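Local coordinates for uncharacterized protein (Bacteroides fragilis, PDB 3NNG), which is of unknown function but holds a calcium ion in an F5/8 type C domain, a fold that in relatives often binds carbohydrates or other surface ligands, at residues Ala21-Ser27 with Trp63-Asp69; Phe77-Lys81 with Leu113-Phe118. The protein carries 1 engineered substitution. One frame throughout, in Å; residues are numbered along the deposited sequence.

Contact 1. Residues Ala21-Ser27 with Trp63-Asp69; sequences AWSVSCS and WWNTVLD
S23-C26 pairs with W63-L68 as antiparallel strands, S23/V67 and S25/N65 being hydrogen-bonded pairs and V24/T66 and C26/W64 non-hydrogen-bonded ones; their axes approach to 4.6 Å. S23 N to V67 O (3.0 Å) and V67 N to S23 O (2.8 Å) are nearly straight, and the ladder runs on past the strand end through S27 N to W63 O. There S27 adds a side-chain bond: its OG, set between the backbone N and the carbonyl carbon (chi1 53°), accepts W63 N at 3.2 Å, while its CB sits over the five-membered ring of W63, 3.5 Å from the centroid, a CH-pi contact. On the side of V24 and T66, V24 CG1 meets W64 CZ2 at 3.6 Å. The W22 indole has T66 CG2 over one face, and T66 OG1, buried with no polar partner in the model, comes 3.3 Å from W22 CE3. D69 OD1 reaches the indole edge in plane; one water joins it to A21 N and a second, with a longer bond to OD1, joins it to W22 NE1. W63 NE1 bonds to E61 OE2, and W64 NE1 to the carbonyl oxygen of A39. Strand 63-68 is flanked on its other edge by strand 124-144, and W22, W64 and L68 pack on strand 148-159. Strand 23-26 pairs with 63-68 alone, forming an antiparallel edge of the F5/8 type C beta sandwich.

Contact 2. Residues Phe77-Lys81 with Leu113-Phe118; sequences FSVTK and LTFRNF
F118, V79, F77 and F115 carry this contact, in which side chains bridge two backbones that share no hydrogen bond. F118 lies flat against the chain where strand 71-79 gives way to loop: one face of its ring is laid on the T80-K81 peptide, T80 C and K81 N each 3.5 Å above the plane and offset toward the rim. The ring edge meets V79 O, with F118 CE1 at 3.4 Å. R116 O is over the opposite face, so the phenyl is held between two pieces of main chain. V79 CB is directed toward the second segment; CG2, set between the backbone N and the carbonyl carbon by chi1 of -63° for CG1, stands over one face of F115, 3.9 Å from the ring centroid and 21° off the normal, a CH-pi contact. The same methyl lies 4.1 Å from F118 CZ, so it touches both phenylalanines. F77 closes the row: its CE2 comes to F115 CZ at 3.9 Å, approaching the F115 ring at the edge, and L113 CG lies at the edge of the F77 ring. Around this row, F77 and V79 bond through their backbones to A126 and Q124 of strand 124-144, whose Q124 also touches F115 and F118, and I96 of strand 93-100 meets both F77 and L113. The row, from strand 71-79 to the end of strand 107-114 and the loop after it, is consistent with one end of the hydrophobic core of the jellyroll-like F5/8 type C beta sandwich.

Contact 1 closes before contact 2 opens: strand 63-68 of the first is followed directly by strand 71-79 of the second, the chain turning a corner at D69. Their centres are 19 Å apart, on opposite sides of the chain's centre, and their nearest atoms about 8 Å, so they do not touch. Both reach the same antiparallel sheet and share strand 124-144, which pairs with 63-68 and with 71-79. Contact 1 is a hydrogen-bonded strand pair; contact 2 has no hydrogen bond across it and is made by side chains packing on each other and on main chain. L156 of strand 148-159 touches W22 and L68 of the first and F77 of the second, consistent with one shared hydrophobic interior.

Contact 1. Residues Ala21-Ser27 with Trp63-Asp69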
ATOM      1  N   ALA A  21      -8.006   9.961  -8.598  1.00 13.00           N
ATOM      2  CA  ALA A  21      -7.267  11.218  -8.682  1.00 17.57           C
ATOM      3  C   ALA A  21      -5.999  11.180  -7.839  1.00 19.43           C
ATOM      4  O   ALA A  21      -5.299  12.180  -7.700  1.00 22.19           O
ATOM      5  CB  ALA A  21      -8.159  12.417  -8.292  1.00 23.08           C
ATOM      6  N   TRP A  22      -5.713  10.018  -7.264  1.00 16.18           N
ATOM      7  CA  TRP A  22      -4.436   9.804  -6.594  1.00 17.78           C
ATOM      8  C   TRP A  22      -3.242   9.970  -7.535  1.00 18.85           C
ATOM      9  O   TRP A  22      -3.320   9.706  -8.745  1.00 18.28           O
ATOM     10  CB  TRP A  22      -4.396   8.410  -5.976  1.00 16.40           C
ATOM     11  CG  TRP A  22      -5.242   8.291  -4.763  1.00 20.12           C
ATOM     12  CD1 TRP A  22      -6.132   9.223  -4.269  1.00 16.17           C
ATOM     13  CD2 TRP A  22      -5.292   7.173  -3.876  1.00 19.64           C
ATOM     14  NE1 TRP A  22      -6.731   8.738  -3.123  1.00 20.17           N
ATOM     15  CE2 TRP A  22      -6.233   7.483  -2.866  1.00 19.35           C
ATOM     16  CE3 TRP A  22      -4.630   5.937  -3.836  1.00 19.47           C
ATOM     17  CZ2 TRP A  22      -6.514   6.607  -1.828  1.00 20.14           C
ATOM     18  CZ3 TRP A  22      -4.919   5.071  -2.815  1.00 21.65           C
ATOM     19  CH2 TRP A  22      -5.854   5.406  -1.821  1.00 24.41           C
ATOM     20  N   SER A  23      -2.129  10.406  -6.965  1.00 19.68           N
ATOM     21  CA  SER A  23      -0.871  10.524  -7.696  1.00 17.95           C
ATOM     22  C   SER A  23       0.126   9.594  -6.998  1.00 14.34           C
ATOM     23  O   SER A  23       0.545   9.853  -5.872  1.00 19.81           O
ATOM     24  CB  SER A  23      -0.394  11.983  -7.678  1.00 15.23           C
ATOM     25  OG  SER A  23       0.818  12.153  -8.393  1.00 22.67           O
ATOM     26  N   VAL A  24       0.484   8.502  -7.660  1.00 13.96           N
ATOM     27  CA  VAL A  24       1.213   7.430  -6.991  1.00 20.30           C
ATOM     28  C   VAL A  24       2.640   7.289  -7.507  1.00 19.41           C
ATOM     29  O   VAL A  24       2.923   7.606  -8.661  1.00 16.76           O
ATOM     30  CB  VAL A  24       0.478   6.071  -7.139  1.00 16.35           C
ATOM     31  CG1 VAL A  24      -0.982   6.204  -6.710  1.00 16.52           C
ATOM     32  CG2 VAL A  24       0.563   5.567  -8.571  1.00 16.41           C
ATOM     33  N   SER A  25       3.531   6.800  -6.652  1.00 13.59           N
ATOM     34  CA  SER A  25       4.918   6.528  -7.050  1.00 16.34           C
ATOM     35  C   SER A  25       5.479   5.408  -6.189  1.00 13.39           C
ATOM     36  O   SER A  25       4.844   4.994  -5.228  1.00 13.66           O
ATOM     37  CB  SER A  25       5.778   7.784  -6.869  1.00 18.10           C
ATOM     38  OG  SER A  25       5.707   8.249  -5.532  1.00 14.95           O
ATOM     39  N   CYS A  26       6.663   4.911  -6.540  1.00 16.98           N
ATOM     40  CA  CYS A  26       7.304   3.827  -5.801  1.00 17.26           C
ATOM     41  C   CYS A  26       8.813   3.933  -5.883  1.00 23.55           C
ATOM     42  O   CYS A  26       9.353   4.725  -6.646  1.00 18.11           O
ATOM     43  CB  CYS A  26       6.914   2.474  -6.364  1.00  9.38           C
ATOM     44  SG  CYS A  26       7.414   2.276  -8.097  1.00 22.17           S
ATOM     45  N   SER A  27       9.485   3.099  -5.103  1.00 24.01           N
ATOM     46  CA  SER A  27      10.932   3.095  -5.027  1.00 20.10           C
ATOM     47  C   SER A  27      11.570   2.715  -6.362  1.00 19.86           C
ATOM     48  O   SER A  27      12.498   3.371  -6.826  1.00 22.81           O
ATOM     49  CB  SER A  27      11.358   2.108  -3.954  1.00 15.41           C
ATOM     50  OG  SER A  27      10.757   0.853  -4.199  1.00 13.47           O
ATOM     51  N   TRP A  63       9.299   0.696  -1.402  1.00 12.16           N
ATOM     52  CA  TRP A  63       8.142   1.453  -0.921  1.00 19.72           C
ATOM     53  C   TRP A  63       7.172   1.871  -2.031  1.00 15.55           C
ATOM     54  O   TRP A  63       7.530   1.918  -3.215  1.00 16.83           O
ATOM     55  CB  TRP A  63       8.599   2.665  -0.098  1.00 13.01           C
ATOM     56  CG  TRP A  63       9.539   3.586  -0.842  1.00 14.62           C
ATOM     57  CD1 TRP A  63      10.907   3.576  -0.796  1.00 15.48           C
ATOM     58  CD2 TRP A  63       9.176   4.637  -1.751  1.00 10.58           C
ATOM     59  NE1 TRP A  63      11.417   4.552  -1.623  1.00 16.60           N
ATOM     60  CE2 TRP A  63      10.375   5.219  -2.216  1.00 15.12           C
ATOM     61  CE3 TRP A  63       7.952   5.136  -2.226  1.00 13.06           C
ATOM     62  CZ2 TRP A  63      10.385   6.277  -3.131  1.00 24.20           C
ATOM     63  CZ3 TRP A  63       7.966   6.187  -3.135  1.00 15.09           C
ATOM     64  CH2 TRP A  63       9.173   6.747  -3.574  1.00 17.52           C
ATOM     65  N   TRP A  64       5.937   2.146  -1.630  1.00 13.36           N
ATOM     66  CA  TRP A  64       4.894   2.606  -2.534  1.00 14.46           C
ATOM     67  C   TRP A  64       4.212   3.802  -1.860  1.00 18.65           C
ATOM     68  O   TRP A  64       4.007   3.812  -0.646  1.00 16.94           O
ATOM     69  CB  TRP A  64       3.909   1.465  -2.842  1.00 11.11           C
ATOM     70  CG  TRP A  64       2.778   1.817  -3.805  1.00 12.18           C
ATOM     71  CD1 TRP A  64       2.688   1.506  -5.152  1.00  9.54           C
ATOM     72  CD2 TRP A  64       1.561   2.500  -3.473  1.00 17.10           C
ATOM     73  NE1 TRP A  64       1.488   1.965  -5.663  1.00 14.12           N
ATOM     74  CE2 TRP A  64       0.790   2.590  -4.663  1.00  8.72           C
ATOM     75  CE3 TRP A  64       1.050   3.047  -2.286  1.00 17.97           C
ATOM     76  CZ2 TRP A  64      -0.454   3.212  -4.692  1.00  9.37           C
ATOM     77  CZ3 TRP A  64      -0.196   3.670  -2.317  1.00  8.44           C
ATOM     78  CH2 TRP A  64      -0.935   3.744  -3.513  1.00  8.42           C
ATOM     79  N   ASN A  65       3.887   4.821  -2.644  1.00 10.71           N
ATOM     80  CA  ASN A  65       3.476   6.109  -2.093  1.00 12.80           C
ATOM     81  C   ASN A  65       2.305   6.658  -2.880  1.00 15.61           C
ATOM     82  O   ASN A  65       2.245   6.478  -4.102  1.00 14.05           O
ATOM     83  CB  ASN A  65       4.640   7.101  -2.167  1.00 10.67           C
ATOM     84  CG  ASN A  65       4.344   8.420  -1.468  1.00 12.35           C
ATOM     85  OD1 ASN A  65       3.752   9.338  -2.052  1.00 17.74           O
ATOM     86  ND2 ASN A  65       4.760   8.522  -0.217  1.00 10.41           N
ATOM     87  N   THR A  66       1.370   7.311  -2.190  1.00 13.76           N
ATOM     88  CA  THR A  66       0.290   8.019  -2.867  1.00 16.20           C
ATOM     89  C   THR A  66       0.073   9.422  -2.292  1.00 18.91           C
ATOM     90  O   THR A  66       0.035   9.618  -1.068  1.00 15.57           O
ATOM     91  CB  THR A  66      -1.047   7.222  -2.848  1.00 17.73           C
ATOM     92  OG1 THR A  66      -2.056   7.957  -3.555  1.00 15.80           O
ATOM     93  CG2 THR A  66      -1.521   6.972  -1.411  1.00 15.77           C
ATOM     94  N   VAL A  67      -0.029  10.398  -3.187  1.00 13.49           N
ATOM     95  CA  VAL A  67      -0.537  11.715  -2.828  1.00  7.13           C
ATOM     96  C   VAL A  67      -2.042  11.676  -3.053  1.00 10.60           C
ATOM     97  O   VAL A  67      -2.498  11.488  -4.181  1.00 15.10           O
ATOM     98  CB  VAL A  67       0.069  12.821  -3.723  1.00 18.20           C
ATOM     99  CG1 VAL A  67      -0.270  14.201  -3.169  1.00 27.15           C
ATOM    100  CG2 VAL A  67       1.577  12.650  -3.845  1.00 17.51           C
ATOM    101  N   LEU A  68      -2.815  11.811  -1.980  1.00 13.71           N
ATOM    102  CA  LEU A  68      -4.268  11.817  -2.091  1.00 17.72           C
ATOM    103  C   LEU A  68      -4.706  13.177  -2.599  1.00 20.02           C
ATOM    104  O   LEU A  68      -4.124  14.184  -2.217  1.00 19.80           O
ATOM    105  CB  LEU A  68      -4.914  11.519  -0.728  1.00 15.81           C
ATOM    106  CG  LEU A  68      -4.706  10.096  -0.162  1.00 19.64           C
ATOM    107  CD1 LEU A  68      -3.262   9.832   0.243  1.00  9.63           C
ATOM    108  CD2 LEU A  68      -5.640   9.812   1.024  1.00 21.52           C
ATOM    109  N   ASP A  69      -5.709  13.225  -3.468  1.00 18.43           N
ATOM    110  CA  ASP A  69      -6.235  14.529  -3.885  1.00 19.55           C
ATOM    111  C   ASP A  69      -7.152  15.104  -2.802  1.00 17.02           C
ATOM    112  O   ASP A  69      -7.189  16.311  -2.594  1.00 23.33           O
ATOM    113  CB  ASP A  69      -7.012  14.416  -5.196  1.00 26.51           C
ATOM    114  CG  ASP A  69      -8.140  13.398  -5.118  1.00 28.97           C
ATOM    115  OD1 ASP A  69      -7.857  12.192  -4.931  1.00 25.24           O
ATOM    116  OD2 ASP A  69      -9.310  13.803  -5.251  1.00 29.58           O
TER
HETATM  117  O   HOH W   1      -9.185  10.018  -6.045  1.00 18.21           O
HETATM  118  O   HOH W   2      -3.250  13.505  -6.039  1.00 20.60           O
HETATM  119  O   HOH W   3      -8.365  11.101  -1.876  1.00 21.71           O

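Contact 2. Residues Phe77-Lys81 with Leu113-Phe118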
ATOM      1  N   PHE A  77      -5.755   0.354   6.020  1.00 18.11           N
ATOM      2  CA  PHE A  77      -5.545   0.091   4.613  1.00 11.58           C
ATOM      3  C   PHE A  77      -5.612  -1.413   4.377  1.00 20.51           C
ATOM      4  O   PHE A  77      -5.701  -2.206   5.323  1.00 16.32           O
ATOM      5  CB  PHE A  77      -4.195   0.660   4.159  1.00 10.36           C
ATOM      6  CG  PHE A  77      -3.022  -0.074   4.716  1.00 16.90           C
ATOM      7  CD1 PHE A  77      -2.570   0.186   6.004  1.00 26.69           C
ATOM      8  CD2 PHE A  77      -2.379  -1.036   3.964  1.00 17.19           C
ATOM      9  CE1 PHE A  77      -1.485  -0.504   6.527  1.00 22.62           C
ATOM     10  CE2 PHE A  77      -1.306  -1.738   4.475  1.00 16.30           C
ATOM     11  CZ  PHE A  77      -0.851  -1.467   5.761  1.00 26.40           C
ATOM     12  N   SER A  78      -5.567  -1.805   3.112  1.00 19.15           N
ATOM     13  CA  SER A  78      -5.592  -3.210   2.762  1.00 20.36           C
ATOM     14  C   SER A  78      -4.740  -3.457   1.542  1.00 22.33           C
ATOM     15  O   SER A  78      -4.645  -2.601   0.651  1.00 23.24           O
ATOM     16  CB  SER A  78      -7.023  -3.665   2.476  1.00 15.54           C
ATOM     17  OG  SER A  78      -7.448  -3.177   1.217  1.00 16.49           O
ATOM     18  N   VAL A  79      -4.138  -4.644   1.502  1.00 18.65           N
ATOM     19  CA  VAL A  79      -3.319  -5.065   0.380  1.00 10.59           C
ATOM     20  C   VAL A  79      -3.724  -6.486  -0.015  1.00 18.28           C
ATOM     21  O   VAL A  79      -4.290  -7.225   0.797  1.00 16.39           O
ATOM     22  CB  VAL A  79      -1.802  -4.971   0.723  1.00  8.63           C
ATOM     23  CG1 VAL A  79      -1.411  -3.520   1.001  1.00  6.47           C
ATOM     24  CG2 VAL A  79      -1.449  -5.839   1.935  1.00  8.55           C
ATOM     25  N   THR A  80      -3.462  -6.848  -1.270  1.00 18.63           N
ATOM     26  CA  THR A  80      -3.695  -8.205  -1.766  1.00 17.53           C
ATOM     27  C   THR A  80      -2.360  -8.886  -2.057  1.00 14.14           C
ATOM     28  O   THR A  80      -1.296  -8.296  -1.845  1.00 16.18           O
ATOM     29  CB  THR A  80      -4.508  -8.186  -3.079  1.00 17.05           C
ATOM     30  OG1 THR A  80      -3.772  -7.471  -4.082  1.00 19.97           O
ATOM     31  CG2 THR A  80      -5.879  -7.496  -2.868  1.00 17.75           C
ATOM     32  N   LYS A  81      -2.406 -10.129  -2.529  1.00 10.53           N
ATOM     33  CA  LYS A  81      -1.224 -10.720  -3.142  1.00 15.67           C
ATOM     34  C   LYS A  81      -0.714  -9.801  -4.255  1.00 16.25           C
ATOM     35  O   LYS A  81      -1.452  -8.951  -4.758  1.00 19.67           O
ATOM     36  CB  LYS A  81      -1.580 -12.073  -3.766  1.00 14.85           C
ATOM     37  CG  LYS A  81      -2.651 -11.961  -4.862  1.00 11.41           C
ATOM     38  CD  LYS A  81      -2.745 -13.276  -5.638  1.00 22.05           C
ATOM     39  CE  LYS A  81      -3.809 -13.195  -6.721  1.00 26.92           C
ATOM     40  NZ  LYS A  81      -3.902 -14.456  -7.494  1.00 26.59           N
ATOM     41  N   LEU A 113       3.229  -3.650  10.570  1.00 22.05           N
ATOM     42  CA  LEU A 113       2.073  -4.436  10.154  1.00 21.89           C
ATOM     43  C   LEU A 113       2.568  -5.746   9.538  1.00 31.61           C
ATOM     44  O   LEU A 113       3.496  -5.736   8.719  1.00 25.36           O
ATOM     45  CB  LEU A 113       1.200  -3.675   9.151  1.00 23.11           C
ATOM     46  CG  LEU A 113       0.524  -2.357   9.579  1.00 20.91           C
ATOM     47  CD1 LEU A 113      -0.119  -2.485  10.950  1.00 23.85           C
ATOM     48  CD2 LEU A 113       1.511  -1.236   9.586  1.00 18.97           C
ATOM     49  N   THR A 114       1.952  -6.858   9.950  1.00 23.27           N
ATOM     50  CA  THR A 114       2.310  -8.193   9.486  1.00 20.75           C
ATOM     51  C   THR A 114       1.119  -8.841   8.794  1.00 21.68           C
ATOM     52  O   THR A 114      -0.014  -8.689   9.239  1.00 25.40           O
ATOM     53  CB  THR A 114       2.729  -9.093  10.663  1.00 20.67           C
ATOM     54  OG1 THR A 114       3.957  -8.611  11.213  1.00 22.83           O
ATOM     55  CG2 THR A 114       2.913 -10.527  10.202  1.00 29.63           C
ATOM     56  N   PHE A 115       1.374  -9.559   7.710  1.00 16.97           N
ATOM     57  CA  PHE A 115       0.307 -10.189   6.940  1.00 21.25           C
ATOM     58  C   PHE A 115       0.499 -11.692   6.912  1.00 26.66           C
ATOM     59  O   PHE A 115       1.626 -12.171   6.926  1.00 27.68           O
ATOM     60  CB  PHE A 115       0.287  -9.630   5.512  1.00 18.34           C
ATOM     61  CG  PHE A 115       0.089  -8.145   5.467  1.00 27.00           C
ATOM     62  CD1 PHE A 115      -1.181  -7.597   5.613  1.00 19.91           C
ATOM     63  CD2 PHE A 115       1.171  -7.294   5.338  1.00 19.87           C
ATOM     64  CE1 PHE A 115      -1.353  -6.238   5.609  1.00 23.87           C
ATOM     65  CE2 PHE A 115       0.991  -5.919   5.333  1.00 19.81           C
ATOM     66  CZ  PHE A 115      -0.264  -5.397   5.463  1.00 21.74           C
ATOM     67  N   ARG A 116      -0.602 -12.436   6.874  1.00 29.59           N
ATOM     68  CA  ARG A 116      -0.536 -13.889   6.722  1.00 27.70           C
ATOM     69  C   ARG A 116      -0.553 -14.249   5.242  1.00 23.98           C
ATOM     70  O   ARG A 116      -0.633 -13.377   4.377  1.00 26.48           O
ATOM     71  CB  ARG A 116      -1.729 -14.569   7.399  1.00 33.10           C
ATOM     72  CG  ARG A 116      -2.266 -13.867   8.634  1.00 47.59           C
ATOM     73  CD  ARG A 116      -3.034 -14.846   9.520  1.00 58.20           C
ATOM     74  NE  ARG A 116      -4.069 -14.209  10.335  1.00 68.10           N
ATOM     75  CZ  ARG A 116      -3.855 -13.224  11.207  1.00 71.95           C
ATOM     76  NH1 ARG A 116      -2.633 -12.734  11.384  1.00 72.57           N
ATOM     77  NH2 ARG A 116      -4.871 -12.723  11.899  1.00 67.41           N
ATOM     78  N   ASN A 117      -0.493 -15.541   4.952  1.00 23.88           N
ATOM     79  CA  ASN A 117      -0.662 -16.003   3.583  1.00 22.69           C
ATOM     80  C   ASN A 117      -1.989 -15.528   3.008  1.00 27.21           C
ATOM     81  O   ASN A 117      -3.046 -15.691   3.624  1.00 25.56           O
ATOM     82  CB  ASN A 117      -0.549 -17.521   3.506  1.00 25.03           C
ATOM     83  CG  ASN A 117       0.850 -18.007   3.828  1.00 32.47           C
ATOM     84  OD1 ASN A 117       1.776 -17.206   3.979  1.00 29.99           O
ATOM     85  ND2 ASN A 117       1.013 -19.320   3.938  1.00 37.33           N
ATOM     86  N   PHE A 118      -1.923 -14.922   1.829  1.00 16.22           N
ATOM     87  CA  PHE A 118      -3.115 -14.429   1.171  1.00 21.85           C
ATOM     88  C   PHE A 118      -3.966 -15.588   0.648  1.00 21.92           C
ATOM     89  O   PHE A 118      -3.445 -16.651   0.324  1.00 23.55           O
ATOM     90  CB  PHE A 118      -2.733 -13.470   0.042  1.00 18.60           C
ATOM     91  CG  PHE A 118      -2.107 -12.193   0.535  1.00 17.07           C
ATOM     92  CD1 PHE A 118      -2.901 -11.096   0.855  1.00 16.49           C
ATOM     93  CD2 PHE A 118      -0.737 -12.105   0.720  1.00 16.72           C
ATOM     94  CE1 PHE A 118      -2.328  -9.922   1.332  1.00 18.19           C
ATOM     95  CE2 PHE A 118      -0.162 -10.939   1.193  1.00 22.84           C
ATOM     96  CZ  PHE A 118      -0.965  -9.844   1.509  1.00 19.89           C
TER